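Local structure of peptidase S15/CocE/NonD (Thaumarchaeota archaeon SCGC AB-539-E09, 4PF1) at residues N59-L64 / Y363-P368; H402-Y407 / L414-P419; V505-V510 / T618-H623. The protein is an archaeal serine aminopeptidase of the S15 family, with an alpha/beta-hydrolase fold, and probably releases residues from the N-terminal ends of peptides. One frame throughout, in Å; residues are numbered along the deposited sequence.

Contact 1 of 3, residues N59-L64 / Y363-P368; sequences NTPIVL and YLKDAP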
ATOM      1  N   ASN A  59      45.622  -9.255 -10.192  1.00 25.35           N
ATOM      2  CA  ASN A  59      45.456 -10.536 -10.897  1.00 25.01           C
ATOM      3  C   ASN A  59      43.984 -11.039 -10.845  1.00 26.10           C
ATOM      4  O   ASN A  59      43.737 -12.222 -10.591  1.00 25.73           O
ATOM      5  CB  ASN A  59      46.430 -11.592 -10.329  1.00 27.36           C
ATOM      6  CG  ASN A  59      46.812 -12.674 -11.307  1.00 50.01           C
ATOM      7  OD1 ASN A  59      47.204 -12.410 -12.452  1.00 46.48           O
ATOM      8  ND2 ASN A  59      46.768 -13.916 -10.854  1.00 40.71           N
ATOM      9  N   THR A  60      43.018 -10.126 -11.079  1.00 20.58           N
ATOM     10  CA  THR A  60      41.581 -10.445 -11.055  1.00 19.32           C
ATOM     11  C   THR A  60      41.002 -10.411 -12.499  1.00 22.04           C
ATOM     12  O   THR A  60      41.465  -9.616 -13.318  1.00 21.92           O
ATOM     13  CB  THR A  60      40.832  -9.493 -10.069  1.00 24.68           C
ATOM     14  OG1 THR A  60      39.524  -9.990  -9.795  1.00 24.50           O
ATOM     15  CG2 THR A  60      40.745  -8.056 -10.563  1.00 20.03           C
ATOM     16  N   PRO A  61      40.003 -11.256 -12.847  1.00 17.67           N
ATOM     17  CA  PRO A  61      39.471 -11.216 -14.224  1.00 16.53           C
ATOM     18  C   PRO A  61      38.599  -9.989 -14.517  1.00 19.22           C
ATOM     19  O   PRO A  61      38.269  -9.218 -13.609  1.00 17.90           O
ATOM     20  CB  PRO A  61      38.660 -12.505 -14.326  1.00 18.33           C
ATOM     21  CG  PRO A  61      38.246 -12.802 -12.943  1.00 23.07           C
ATOM     22  CD  PRO A  61      39.351 -12.317 -12.047  1.00 19.12           C
ATOM     23  N   ILE A  62      38.219  -9.824 -15.801  1.00 15.90           N
ATOM     24  CA  ILE A  62      37.362  -8.734 -16.272  1.00 15.50           C
ATOM     25  C   ILE A  62      35.998  -9.294 -16.696  1.00 20.04           C
ATOM     26  O   ILE A  62      35.932 -10.330 -17.359  1.00 19.92           O
ATOM     27  CB  ILE A  62      38.050  -7.954 -17.438  1.00 18.59           C
ATOM     28  CG1 ILE A  62      39.308  -7.192 -16.947  1.00 18.92           C
ATOM     29  CG2 ILE A  62      37.064  -7.004 -18.167  1.00 18.45           C
ATOM     30  CD1 ILE A  62      40.312  -6.833 -18.067  1.00 23.47           C
ATOM     31  N   VAL A  63      34.916  -8.596 -16.331  1.00 17.01           N
ATOM     32  CA  VAL A  63      33.567  -8.959 -16.754  1.00 16.67           C
ATOM     33  C   VAL A  63      33.022  -7.772 -17.599  1.00 20.40           C
ATOM     34  O   VAL A  63      32.852  -6.665 -17.084  1.00 20.37           O
ATOM     35  CB  VAL A  63      32.650  -9.415 -15.576  1.00 20.15           C
ATOM     36  CG1 VAL A  63      32.480  -8.331 -14.515  1.00 19.59           C
ATOM     37  CG2 VAL A  63      31.304  -9.920 -16.079  1.00 19.76           C
ATOM     38  N   LEU A  64      32.895  -7.989 -18.921  1.00 16.25           N
ATOM     39  CA  LEU A  64      32.534  -6.961 -19.900  1.00 15.51           C
ATOM     40  C   LEU A  64      31.061  -7.012 -20.319  1.00 18.44           C
ATOM     41  O   LEU A  64      30.528  -8.080 -20.612  1.00 17.29           O
ATOM     42  CB  LEU A  64      33.445  -7.100 -21.155  1.00 15.67           C
ATOM     43  CG  LEU A  64      33.123  -6.226 -22.394  1.00 19.87           C
ATOM     44  CD1 LEU A  64      33.353  -4.744 -22.116  1.00 19.73           C
ATOM     45  CD2 LEU A  64      33.937  -6.660 -23.592  1.00 22.32           C
ATOM     46  N   TYR A 363      36.552 -20.788 -15.258  1.00 18.17           N
ATOM     47  CA  TYR A 363      37.213 -20.407 -16.509  1.00 18.61           C
ATOM     48  C   TYR A 363      38.085 -19.151 -16.384  1.00 23.67           C
ATOM     49  O   TYR A 363      38.953 -18.936 -17.231  1.00 24.05           O
ATOM     50  CB  TYR A 363      36.180 -20.206 -17.635  1.00 19.58           C
ATOM     51  CG  TYR A 363      35.475 -21.477 -18.063  1.00 21.21           C
ATOM     52  CD1 TYR A 363      36.156 -22.480 -18.748  1.00 23.63           C
ATOM     53  CD2 TYR A 363      34.116 -21.660 -17.823  1.00 21.37           C
ATOM     54  CE1 TYR A 363      35.514 -23.654 -19.142  1.00 24.42           C
ATOM     55  CE2 TYR A 363      33.461 -22.825 -18.218  1.00 22.40           C
ATOM     56  CZ  TYR A 363      34.161 -23.817 -18.886  1.00 30.67           C
ATOM     57  OH  TYR A 363      33.520 -24.964 -19.289  1.00 32.39           O
ATOM     58  N   LEU A 364      37.862 -18.319 -15.352  1.00 20.74           N
ATOM     59  CA  LEU A 364      38.607 -17.062 -15.213  1.00 20.54           C
ATOM     60  C   LEU A 364      39.633 -17.065 -14.065  1.00 25.30           C
ATOM     61  O   LEU A 364      40.520 -16.208 -14.055  1.00 24.72           O
ATOM     62  CB  LEU A 364      37.642 -15.884 -15.028  1.00 19.81           C
ATOM     63  CG  LEU A 364      36.635 -15.625 -16.151  1.00 23.82           C
ATOM     64  CD1 LEU A 364      35.481 -14.794 -15.647  1.00 23.32           C
ATOM     65  CD2 LEU A 364      37.288 -14.953 -17.345  1.00 25.58           C
ATOM     66  N   LYS A 365      39.505 -17.992 -13.095  1.00 22.49           N
ATOM     67  CA  LYS A 365      40.420 -18.034 -11.947  1.00 22.93           C
ATOM     68  C   LYS A 365      40.957 -19.452 -11.665  1.00 27.71           C
ATOM     69  O   LYS A 365      41.651 -19.646 -10.666  1.00 28.32           O
ATOM     70  CB  LYS A 365      39.731 -17.470 -10.688  1.00 25.26           C
ATOM     71  CG  LYS A 365      39.745 -15.948 -10.610  1.00 36.27           C
ATOM     72  CD  LYS A 365      39.575 -15.453  -9.181  1.00 45.67           C
ATOM     73  CE  LYS A 365      38.149 -15.077  -8.861  1.00 57.50           C
ATOM     74  NZ  LYS A 365      38.041 -14.400  -7.541  1.00 67.21           N
ATOM     75  N   ASP A 366      40.659 -20.427 -12.559  1.00 24.31           N
ATOM     76  CA  ASP A 366      41.070 -21.844 -12.451  1.00 24.63           C
ATOM     77  C   ASP A 366      40.513 -22.510 -11.161  1.00 29.01           C
ATOM     78  O   ASP A 366      41.113 -23.452 -10.629  1.00 29.29           O
ATOM     79  CB  ASP A 366      42.607 -22.004 -12.557  1.00 26.86           C
ATOM     80  CG  ASP A 366      43.187 -21.601 -13.906  1.00 35.11           C
ATOM     81  OD1 ASP A 366      42.495 -21.787 -14.933  1.00 34.92           O
ATOM     82  OD2 ASP A 366      44.350 -21.144 -13.938  1.00 40.76           O
ATOM     83  N   ALA A 367      39.335 -22.042 -10.704  1.00 25.19           N
ATOM     84  CA  ALA A 367      38.628 -22.566  -9.537  1.00 25.15           C
ATOM     85  C   ALA A 367      38.037 -23.960  -9.854  1.00 30.07           C
ATOM     86  O   ALA A 367      37.861 -24.276 -11.036  1.00 29.30           O
ATOM     87  CB  ALA A 367      37.521 -21.599  -9.131  1.00 25.19           C
ATOM     88  N   PRO A 368      37.741 -24.823  -8.832  1.00 27.65           N
ATOM     89  CA  PRO A 368      37.204 -26.165  -9.138  1.00 27.81           C
ATOM     90  C   PRO A 368      35.958 -26.117 -10.015  1.00 31.40           C
ATOM     91  O   PRO A 368      35.072 -25.287  -9.792  1.00 30.19           O
ATOM     92  CB  PRO A 368      36.890 -26.742  -7.756  1.00 29.83           C
ATOM     93  CG  PRO A 368      37.799 -26.024  -6.837  1.00 34.35           C
ATOM     94  CD  PRO A 368      37.903 -24.633  -7.375  1.00 29.32           C
TER
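Pro61 and Leu364 meet through their beta carbons: CB of Pro61 lies 3.6 Å from CB of Leu364, and both residues turn their beta carbons toward the other segment, across the gap between strand 60-67 and the end of helix 347-365. The proline ring and the leucine side chain are set at a slant to each other. With chi1 at -60°, Leu364 turns CG opposite its carbonyl carbon, and the two methyls fork about CB of Pro61, CD1 and CD2 each 4.1 Å from it. The other end of the ring is met by the following residue, Lys365, whose CG packs at 3.9 Å from CD of Pro61. Here the side chains cross at about a right angle, the lysine offering the aliphatic root of its chain, which bends only beyond that, at chi3. No hydrogen bond links the two segments, and the touching surfaces are entirely apolar. Tyr99, just before strand 100-105, also packs on Pro61, Leu364 and Lys365, while Arg154 and Ala156 of strand 154-160 touch Leu364. Asp366, with positive phi, makes a salt bridge with Arg154, tying the chain to the same strand. Strand 60-67 runs between strands 100-105 and 154-160 in the mixed central sheet, so this is the packing of a helix end on a sheet, characteristic of the alpha/beta-hydrolase fold.

Contact 2 of 3, residues H402-Y407 / L414-P419; sequences HYCDLY and LGFEMP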
ATOM      1  N   HIS A 402       6.346 -38.758 -22.360  1.00 53.84           N
ATOM      2  CA  HIS A 402       5.389 -39.097 -23.425  1.00 53.55           C
ATOM      3  C   HIS A 402       4.739 -37.830 -24.016  1.00 54.78           C
ATOM      4  O   HIS A 402       4.151 -37.028 -23.288  1.00 53.68           O
ATOM      5  CB  HIS A 402       4.314 -40.110 -22.960  1.00 55.15           C
ATOM      6  CG  HIS A 402       3.642 -39.775 -21.660  1.00 58.57           C
ATOM      7  ND1 HIS A 402       2.314 -39.382 -21.618  1.00 60.21           N
ATOM      8  CD2 HIS A 402       4.114 -39.857 -20.394  1.00 60.44           C
ATOM      9  CE1 HIS A 402       2.032 -39.212 -20.337  1.00 59.52           C
ATOM     10  NE2 HIS A 402       3.087 -39.474 -19.563  1.00 59.97           N
ATOM     11  N   TYR A 403       4.867 -37.665 -25.344  1.00 49.87           N
ATOM     12  CA  TYR A 403       4.365 -36.524 -26.117  1.00 48.44           C
ATOM     13  C   TYR A 403       2.951 -36.848 -26.662  1.00 49.43           C
ATOM     14  O   TYR A 403       2.800 -37.773 -27.463  1.00 49.79           O
ATOM     15  CB  TYR A 403       5.388 -36.205 -27.235  1.00 49.99           C
ATOM     16  CG  TYR A 403       4.866 -35.464 -28.444  1.00 52.23           C
ATOM     17  CD1 TYR A 403       4.591 -34.100 -28.384  1.00 53.71           C
ATOM     18  CD2 TYR A 403       4.792 -36.087 -29.688  1.00 53.68           C
ATOM     19  CE1 TYR A 403       4.169 -33.397 -29.512  1.00 54.74           C
ATOM     20  CE2 TYR A 403       4.377 -35.393 -30.823  1.00 54.57           C
ATOM     21  CZ  TYR A 403       4.061 -34.049 -30.730  1.00 61.56           C
ATOM     22  OH  TYR A 403       3.649 -33.366 -31.848  1.00 62.33           O
ATOM     23  N   CYS A 404       1.913 -36.124 -26.170  1.00 42.92           N
ATOM     24  CA  CYS A 404       0.516 -36.401 -26.533  1.00 41.84           C
ATOM     25  C   CYS A 404      -0.266 -35.138 -26.976  1.00 39.92           C
ATOM     26  O   CYS A 404       0.261 -34.025 -26.936  1.00 38.69           O
ATOM     27  CB  CYS A 404      -0.197 -37.115 -25.387  1.00 42.94           C
ATOM     28  SG  CYS A 404      -0.523 -36.066 -23.947  1.00 46.56           S
ATOM     29  N   ASP A 405      -1.539 -35.337 -27.389  1.00 32.83           N
ATOM     30  CA  ASP A 405      -2.420 -34.279 -27.879  1.00 30.66           C
ATOM     31  C   ASP A 405      -3.532 -33.935 -26.893  1.00 29.71           C
ATOM     32  O   ASP A 405      -4.200 -34.822 -26.363  1.00 29.04           O
ATOM     33  CB  ASP A 405      -3.043 -34.682 -29.230  1.00 33.13           C
ATOM     34  CG  ASP A 405      -2.148 -34.498 -30.444  1.00 44.42           C
ATOM     35  OD1 ASP A 405      -0.943 -34.220 -30.259  1.00 44.53           O
ATOM     36  OD2 ASP A 405      -2.653 -34.640 -31.577  1.00 52.01           O
ATOM     37  N   LEU A 406      -3.757 -32.630 -26.702  1.00 23.39           N
ATOM     38  CA  LEU A 406      -4.810 -32.076 -25.858  1.00 21.61           C
ATOM     39  C   LEU A 406      -5.868 -31.443 -26.773  1.00 21.46           C
ATOM     40  O   LEU A 406      -5.725 -30.290 -27.185  1.00 19.61           O
ATOM     41  CB  LEU A 406      -4.197 -31.044 -24.886  1.00 21.35           C
ATOM     42  CG  LEU A 406      -4.965 -30.730 -23.600  1.00 26.39           C
ATOM     43  CD1 LEU A 406      -5.425 -32.012 -22.873  1.00 26.98           C
ATOM     44  CD2 LEU A 406      -4.113 -29.890 -22.668  1.00 28.22           C
ATOM     45  N   TYR A 407      -6.896 -32.232 -27.139  1.00 16.78           N
ATOM     46  CA  TYR A 407      -7.942 -31.845 -28.099  1.00 15.61           C
ATOM     47  C   TYR A 407      -8.980 -30.880 -27.542  1.00 18.51           C
ATOM     48  O   TYR A 407      -9.462 -31.068 -26.425  1.00 18.28           O
ATOM     49  CB  TYR A 407      -8.674 -33.094 -28.625  1.00 16.75           C
ATOM     50  CG  TYR A 407      -7.786 -34.052 -29.385  1.00 18.62           C
ATOM     51  CD1 TYR A 407      -7.485 -33.838 -30.726  1.00 20.50           C
ATOM     52  CD2 TYR A 407      -7.275 -35.193 -28.775  1.00 19.27           C
ATOM     53  CE1 TYR A 407      -6.673 -34.719 -31.434  1.00 21.32           C
ATOM     54  CE2 TYR A 407      -6.459 -36.081 -29.472  1.00 20.39           C
ATOM     55  CZ  TYR A 407      -6.165 -35.843 -30.806  1.00 27.28           C
ATOM     56  OH  TYR A 407      -5.366 -36.716 -31.506  1.00 27.32           O
ATOM     57  N   LEU A 414     -11.970 -29.810 -22.795  1.00 20.67           N
ATOM     58  CA  LEU A 414     -10.606 -30.066 -23.251  1.00 20.59           C
ATOM     59  C   LEU A 414     -10.175 -31.422 -22.685  1.00 25.51           C
ATOM     60  O   LEU A 414     -10.260 -31.628 -21.475  1.00 25.81           O
ATOM     61  CB  LEU A 414      -9.686 -28.926 -22.766  1.00 20.03           C
ATOM     62  CG  LEU A 414      -8.267 -28.871 -23.326  1.00 24.62           C
ATOM     63  CD1 LEU A 414      -8.251 -28.325 -24.753  1.00 24.39           C
ATOM     64  CD2 LEU A 414      -7.390 -28.003 -22.452  1.00 26.48           C
ATOM     65  N   GLY A 415      -9.807 -32.356 -23.560  1.00 22.07           N
ATOM     66  CA  GLY A 415      -9.424 -33.700 -23.134  1.00 22.00           C
ATOM     67  C   GLY A 415      -8.557 -34.471 -24.106  1.00 25.39           C
ATOM     68  O   GLY A 415      -8.263 -33.991 -25.206  1.00 24.72           O
ATOM     69  N   PHE A 416      -8.144 -35.688 -23.698  1.00 22.48           N
ATOM     70  CA  PHE A 416      -7.287 -36.574 -24.489  1.00 23.06           C
ATOM     71  C   PHE A 416      -8.063 -37.351 -25.565  1.00 25.65           C
ATOM     72  O   PHE A 416      -7.441 -37.963 -26.437  1.00 25.51           O
ATOM     73  CB  PHE A 416      -6.540 -37.570 -23.577  1.00 25.77           C
ATOM     74  CG  PHE A 416      -5.556 -36.976 -22.588  1.00 27.74           C
ATOM     75  CD1 PHE A 416      -4.794 -35.859 -22.920  1.00 30.62           C
ATOM     76  CD2 PHE A 416      -5.331 -37.585 -21.357  1.00 30.96           C
ATOM     77  CE1 PHE A 416      -3.873 -35.326 -22.014  1.00 31.63           C
ATOM     78  CE2 PHE A 416      -4.402 -37.056 -20.454  1.00 33.73           C
ATOM     79  CZ  PHE A 416      -3.680 -35.929 -20.790  1.00 31.32           C
ATOM     80  N   GLU A 417      -9.406 -37.350 -25.494  1.00 21.31           N
ATOM     81  CA  GLU A 417     -10.253 -38.068 -26.449  1.00 21.60           C
ATOM     82  C   GLU A 417     -10.210 -37.407 -27.835  1.00 23.95           C
ATOM     83  O   GLU A 417     -10.432 -36.200 -27.951  1.00 23.14           O
ATOM     84  CB  GLU A 417     -11.701 -38.149 -25.932  1.00 23.32           C
ATOM     85  CG  GLU A 417     -12.642 -38.916 -26.847  1.00 34.90           C
ATOM     86  CD  GLU A 417     -14.092 -38.925 -26.411  1.00 56.62           C
ATOM     87  OE1 GLU A 417     -14.396 -39.550 -25.369  1.00 49.39           O
ATOM     88  OE2 GLU A 417     -14.937 -38.376 -27.153  1.00 54.29           O
ATOM     89  N   MET A 418      -9.925 -38.206 -28.880  1.00 20.38           N
ATOM     90  CA  MET A 418      -9.891 -37.736 -30.273  1.00 19.99           C
ATOM     91  C   MET A 418     -11.312 -37.387 -30.746  1.00 23.43           C
ATOM     92  O   MET A 418     -12.260 -38.061 -30.337  1.00 22.87           O
ATOM     93  CB  MET A 418      -9.267 -38.803 -31.191  1.00 23.11           C
ATOM     94  CG  MET A 418      -7.790 -39.040 -30.927  1.00 26.89           C
ATOM     95  SD  MET A 418      -7.030 -40.286 -31.995  1.00 31.88           S
ATOM     96  CE  MET A 418      -6.884 -39.367 -33.515  1.00 28.36           C
ATOM     97  N   PRO A 419     -11.497 -36.330 -31.581  1.00 19.67           N
ATOM     98  CA  PRO A 419     -12.866 -35.967 -32.010  1.00 19.25           C
ATOM     99  C   PRO A 419     -13.457 -36.924 -33.046  1.00 24.18           C
ATOM    100  O   PRO A 419     -12.718 -37.558 -33.804  1.00 23.93           O
ATOM    101  CB  PRO A 419     -12.690 -34.565 -32.600  1.00 20.38           C
ATOM    102  CG  PRO A 419     -11.280 -34.524 -33.056  1.00 24.59           C
ATOM    103  CD  PRO A 419     -10.488 -35.395 -32.129  1.00 20.30           C
TER
HETATM  104  O   HOH W   1      -4.847 -37.546 -26.686  1.00 21.29           O
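A beta hairpin of the C-terminal non-catalytic domain joins Tyr407 of strand 401-408 to Gly415 of strand 414-415 as an antiparallel hydrogen-bonded pair. Tyr407 N gives a bent bond to Gly415 O at 2.9 Å (132° at the hydrogen), and Gly415 N returns a straighter one to Tyr407 O at 3.2 Å. Past this pair the 416-419 chain runs along one face and the edge of the Tyr407 ring. CA of Met418 stands over one face, 4.0 Å from the ring centroid, and Pro419 CD joins it over that face, both as CH-pi contacts; Phe416 O lies at the ring's edge. Tyr407 CG sits beside its own backbone N (chi1 -62°), a turn that brings the ring to these partners, and Met418 CG reaches its OH. With an alanine here in place of Tyr407, Met418 and Pro419 would probably lose the ring face they rest on, and a gap would open beside the 416-419 chain. Leu406 crosses Leu414 at about a right angle, CD2 to CD2 3.8 Å, and its CD1 packs against Phe416. From strand 571-577, Ile572 touches Leu406 and Val574 touches Leu414. The Phe416 ring also takes Cys404 SG obliquely, 4.7 Å from its centroid. A water bridges strand 401-408 and the loop after Gly415, donating to Asp405 O at 2.8 Å and to Phe416 O at 2.6 Å.

Contact 3 of 3, residues V505-V510 / T618-H623; sequences VKIIDV and TAIEIH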
ATOM      1  N   VAL A 505      -3.144 -18.084 -29.368  1.00 11.15           N
ATOM      2  CA  VAL A 505      -3.383 -19.319 -28.626  1.00 10.47           C
ATOM      3  C   VAL A 505      -2.775 -19.162 -27.236  1.00 12.55           C
ATOM      4  O   VAL A 505      -1.595 -18.840 -27.122  1.00 10.49           O
ATOM      5  CB  VAL A 505      -2.850 -20.591 -29.360  1.00 14.52           C
ATOM      6  CG1 VAL A 505      -3.102 -21.852 -28.530  1.00 14.12           C
ATOM      7  CG2 VAL A 505      -3.478 -20.736 -30.747  1.00 14.74           C
ATOM      8  N   LYS A 506      -3.590 -19.372 -26.182  1.00  9.52           N
ATOM      9  CA  LYS A 506      -3.124 -19.261 -24.795  1.00  9.12           C
ATOM     10  C   LYS A 506      -3.286 -20.568 -24.037  1.00 13.47           C
ATOM     11  O   LYS A 506      -4.355 -21.182 -24.103  1.00 13.87           O
ATOM     12  CB  LYS A 506      -3.894 -18.174 -24.030  1.00 10.39           C
ATOM     13  CG  LYS A 506      -4.029 -16.829 -24.706  1.00 13.71           C
ATOM     14  CD  LYS A 506      -4.824 -15.919 -23.791  1.00 17.37           C
ATOM     15  CE  LYS A 506      -5.445 -14.768 -24.511  1.00 20.97           C
ATOM     16  NZ  LYS A 506      -6.565 -14.179 -23.727  1.00 23.97           N
ATOM     17  N   ILE A 507      -2.255 -20.966 -23.269  1.00  9.66           N
ATOM     18  CA  ILE A 507      -2.329 -22.109 -22.351  1.00 10.10           C
ATOM     19  C   ILE A 507      -2.436 -21.519 -20.955  1.00 13.92           C
ATOM     20  O   ILE A 507      -1.646 -20.641 -20.597  1.00 13.21           O
ATOM     21  CB  ILE A 507      -1.143 -23.112 -22.496  1.00 13.31           C
ATOM     22  CG1 ILE A 507      -1.247 -23.892 -23.819  1.00 14.21           C
ATOM     23  CG2 ILE A 507      -1.072 -24.081 -21.282  1.00 13.36           C
ATOM     24  CD1 ILE A 507      -0.013 -24.593 -24.195  1.00 21.60           C
ATOM     25  N   ILE A 508      -3.428 -21.956 -20.188  1.00 10.93           N
ATOM     26  CA  ILE A 508      -3.697 -21.390 -18.875  1.00 10.65           C
ATOM     27  C   ILE A 508      -3.814 -22.477 -17.801  1.00 14.57           C
ATOM     28  O   ILE A 508      -4.366 -23.553 -18.052  1.00 13.11           O
ATOM     29  CB  ILE A 508      -5.006 -20.534 -18.971  1.00 13.52           C
ATOM     30  CG1 ILE A 508      -4.760 -19.196 -19.707  1.00 13.95           C
ATOM     31  CG2 ILE A 508      -5.678 -20.309 -17.615  1.00 13.54           C
ATOM     32  CD1 ILE A 508      -5.846 -18.838 -20.712  1.00 19.82           C
ATOM     33  N   ASP A 509      -3.310 -22.167 -16.595  1.00 11.17           N
ATOM     34  CA  ASP A 509      -3.497 -22.995 -15.422  1.00 10.83           C
ATOM     35  C   ASP A 509      -4.602 -22.345 -14.600  1.00 14.72           C
ATOM     36  O   ASP A 509      -4.401 -21.254 -14.064  1.00 14.21           O
ATOM     37  CB  ASP A 509      -2.189 -23.139 -14.610  1.00 11.92           C
ATOM     38  CG  ASP A 509      -2.318 -23.992 -13.345  1.00 14.85           C
ATOM     39  OD1 ASP A 509      -3.374 -23.921 -12.683  1.00 14.04           O
ATOM     40  OD2 ASP A 509      -1.345 -24.682 -12.997  1.00 18.71           O
ATOM     41  N   VAL A 510      -5.783 -22.973 -14.554  1.00 11.72           N
ATOM     42  CA  VAL A 510      -6.911 -22.467 -13.770  1.00 11.56           C
ATOM     43  C   VAL A 510      -6.748 -22.954 -12.334  1.00 16.27           C
ATOM     44  O   VAL A 510      -6.806 -24.156 -12.080  1.00 16.40           O
ATOM     45  CB  VAL A 510      -8.298 -22.870 -14.352  1.00 14.93           C
ATOM     46  CG1 VAL A 510      -9.431 -22.171 -13.606  1.00 14.59           C
ATOM     47  CG2 VAL A 510      -8.378 -22.576 -15.840  1.00 14.40           C
ATOM     48  N   THR A 618      -8.189 -29.977 -34.011  1.00 14.74           N
ATOM     49  CA  THR A 618      -7.469 -28.903 -33.326  1.00 13.23           C
ATOM     50  C   THR A 618      -7.060 -29.407 -31.949  1.00 16.59           C
ATOM     51  O   THR A 618      -7.897 -29.949 -31.219  1.00 15.71           O
ATOM     52  CB  THR A 618      -8.316 -27.624 -33.251  1.00 18.07           C
ATOM     53  OG1 THR A 618      -8.512 -27.118 -34.572  1.00 17.03           O
ATOM     54  CG2 THR A 618      -7.683 -26.547 -32.364  1.00 14.60           C
ATOM     55  N   ALA A 619      -5.761 -29.283 -31.618  1.00 13.45           N
ATOM     56  CA  ALA A 619      -5.215 -29.753 -30.347  1.00 13.30           C
ATOM     57  C   ALA A 619      -3.923 -29.057 -29.996  1.00 17.43           C
ATOM     58  O   ALA A 619      -3.248 -28.515 -30.874  1.00 16.80           O
ATOM     59  CB  ALA A 619      -4.967 -31.257 -30.416  1.00 14.40           C
ATOM     60  N   ILE A 620      -3.550 -29.120 -28.713  1.00 14.36           N
ATOM     61  CA  ILE A 620      -2.257 -28.649 -28.233  1.00 14.08           C
ATOM     62  C   ILE A 620      -1.368 -29.874 -28.104  1.00 19.14           C
ATOM     63  O   ILE A 620      -1.742 -30.838 -27.427  1.00 18.31           O
ATOM     64  CB  ILE A 620      -2.360 -27.858 -26.894  1.00 16.72           C
ATOM     65  CG1 ILE A 620      -3.362 -26.672 -26.978  1.00 16.70           C
ATOM     66  CG2 ILE A 620      -0.969 -27.411 -26.395  1.00 17.35           C
ATOM     67  CD1 ILE A 620      -3.089 -25.613 -28.052  1.00 22.77           C
ATOM     68  N   GLU A 621      -0.231 -29.869 -28.799  1.00 17.26           N
ATOM     69  CA  GLU A 621       0.727 -30.967 -28.737  1.00 18.26           C
ATOM     70  C   GLU A 621       1.677 -30.684 -27.588  1.00 24.22           C
ATOM     71  O   GLU A 621       2.512 -29.783 -27.689  1.00 23.49           O
ATOM     72  CB  GLU A 621       1.473 -31.122 -30.073  1.00 19.87           C
ATOM     73  CG  GLU A 621       0.562 -31.388 -31.265  1.00 28.03           C
ATOM     74  CD  GLU A 621       1.235 -31.381 -32.627  1.00 45.13           C
ATOM     75  OE1 GLU A 621       2.463 -31.143 -32.694  1.00 27.41           O
ATOM     76  OE2 GLU A 621       0.529 -31.627 -33.631  1.00 42.82           O
ATOM     77  N   ILE A 622       1.475 -31.373 -26.452  1.00 22.68           N
ATOM     78  CA  ILE A 622       2.271 -31.166 -25.238  1.00 23.14           C
ATOM     79  C   ILE A 622       3.055 -32.423 -24.861  1.00 28.77           C
ATOM     80  O   ILE A 622       2.623 -33.545 -25.141  1.00 28.59           O
ATOM     81  CB  ILE A 622       1.410 -30.673 -24.044  1.00 26.07           C
ATOM     82  CG1 ILE A 622      -0.035 -31.204 -24.105  1.00 26.89           C
ATOM     83  CG2 ILE A 622       1.440 -29.158 -23.935  1.00 26.66           C
ATOM     84  CD1 ILE A 622      -0.294 -32.349 -23.222  1.00 33.26           C
ATOM     85  N   HIS A 623       4.200 -32.223 -24.200  1.00 26.19           N
ATOM     86  CA  HIS A 623       5.081 -33.296 -23.771  1.00 26.96           C
ATOM     87  C   HIS A 623       4.941 -33.515 -22.252  1.00 29.84           C
ATOM     88  O   HIS A 623       5.473 -32.734 -21.457  1.00 29.39           O
ATOM     89  CB  HIS A 623       6.527 -32.961 -24.179  1.00 28.28           C
ATOM     90  CG  HIS A 623       7.528 -34.011 -23.830  1.00 32.74           C
ATOM     91  ND1 HIS A 623       7.622 -35.186 -24.554  1.00 35.35           N
ATOM     92  CD2 HIS A 623       8.484 -34.007 -22.873  1.00 34.86           C
ATOM     93  CE1 HIS A 623       8.610 -35.867 -24.002  1.00 35.25           C
ATOM     94  NE2 HIS A 623       9.164 -35.194 -22.989  1.00 35.23           N
TER
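Ile620 fits between Val505 and Ile507 where two antiparallel sheets of the C-terminal non-catalytic domain pack face to face, as in a beta sandwich. Strand 502-510 belongs to one sheet and strand 606-625 to the other, and the closest CA atoms, those of Ile507 and Ile620, are 8.8 Å apart. Side chains alone bridge that gap, and no hydrogen bond crosses it. The two branches of Ile620 divide the work. Its chi1 of -55° places CG1 beside the backbone N and CG2 opposite it; a second turn, chi2 -58°, then bends CD1 toward Val505. Ile507, by contrast, is extended at chi2 (165°), carrying its CD1 forward to the other branch of Ile620. In both pairs the side chains lie alongside each other, pointing opposite ways. Further apolar residues line the contact: Val574 of strand 571-577 and Ala490 of strand 489-496 touch Ile620, Ala490 also packs on Val505, and Pro488 and Leu559 pack on Ile507. All three residues of the contact are buried. The interlocking ends in two methyl-to-methyl touches: Val505 CG1 lies 3.8 Å from Ile620 CD1, and Ile507 CD1 lies 3.7 Å from Ile620 CG2.

Contacts 2 and 3, their centres about 10 Å apart, meet in one sheet of the C-terminal domain, where strands 401-408 and 606-625 are neighbours, with Leu406 N 2.8 Å from Ile620 O in a probable hydrogen bond; the 505-510 side of contact 3 belongs to the facing sheet. Contact 3 is the buried, wholly aliphatic interior between the two, whereas contact 2 is partly buried and mixes backbone bonds, a water bridge and aromatic packing, with Phe416 and Met418 exposed. Contact 1 stands apart, its centre about 44 Å from that of contact 3, in the alpha/beta-hydrolase part. It too lacks cross-segment hydrogen bonds and is largely buried, but it joins a helix end to a sheet, with Lys365 at its exposed margin.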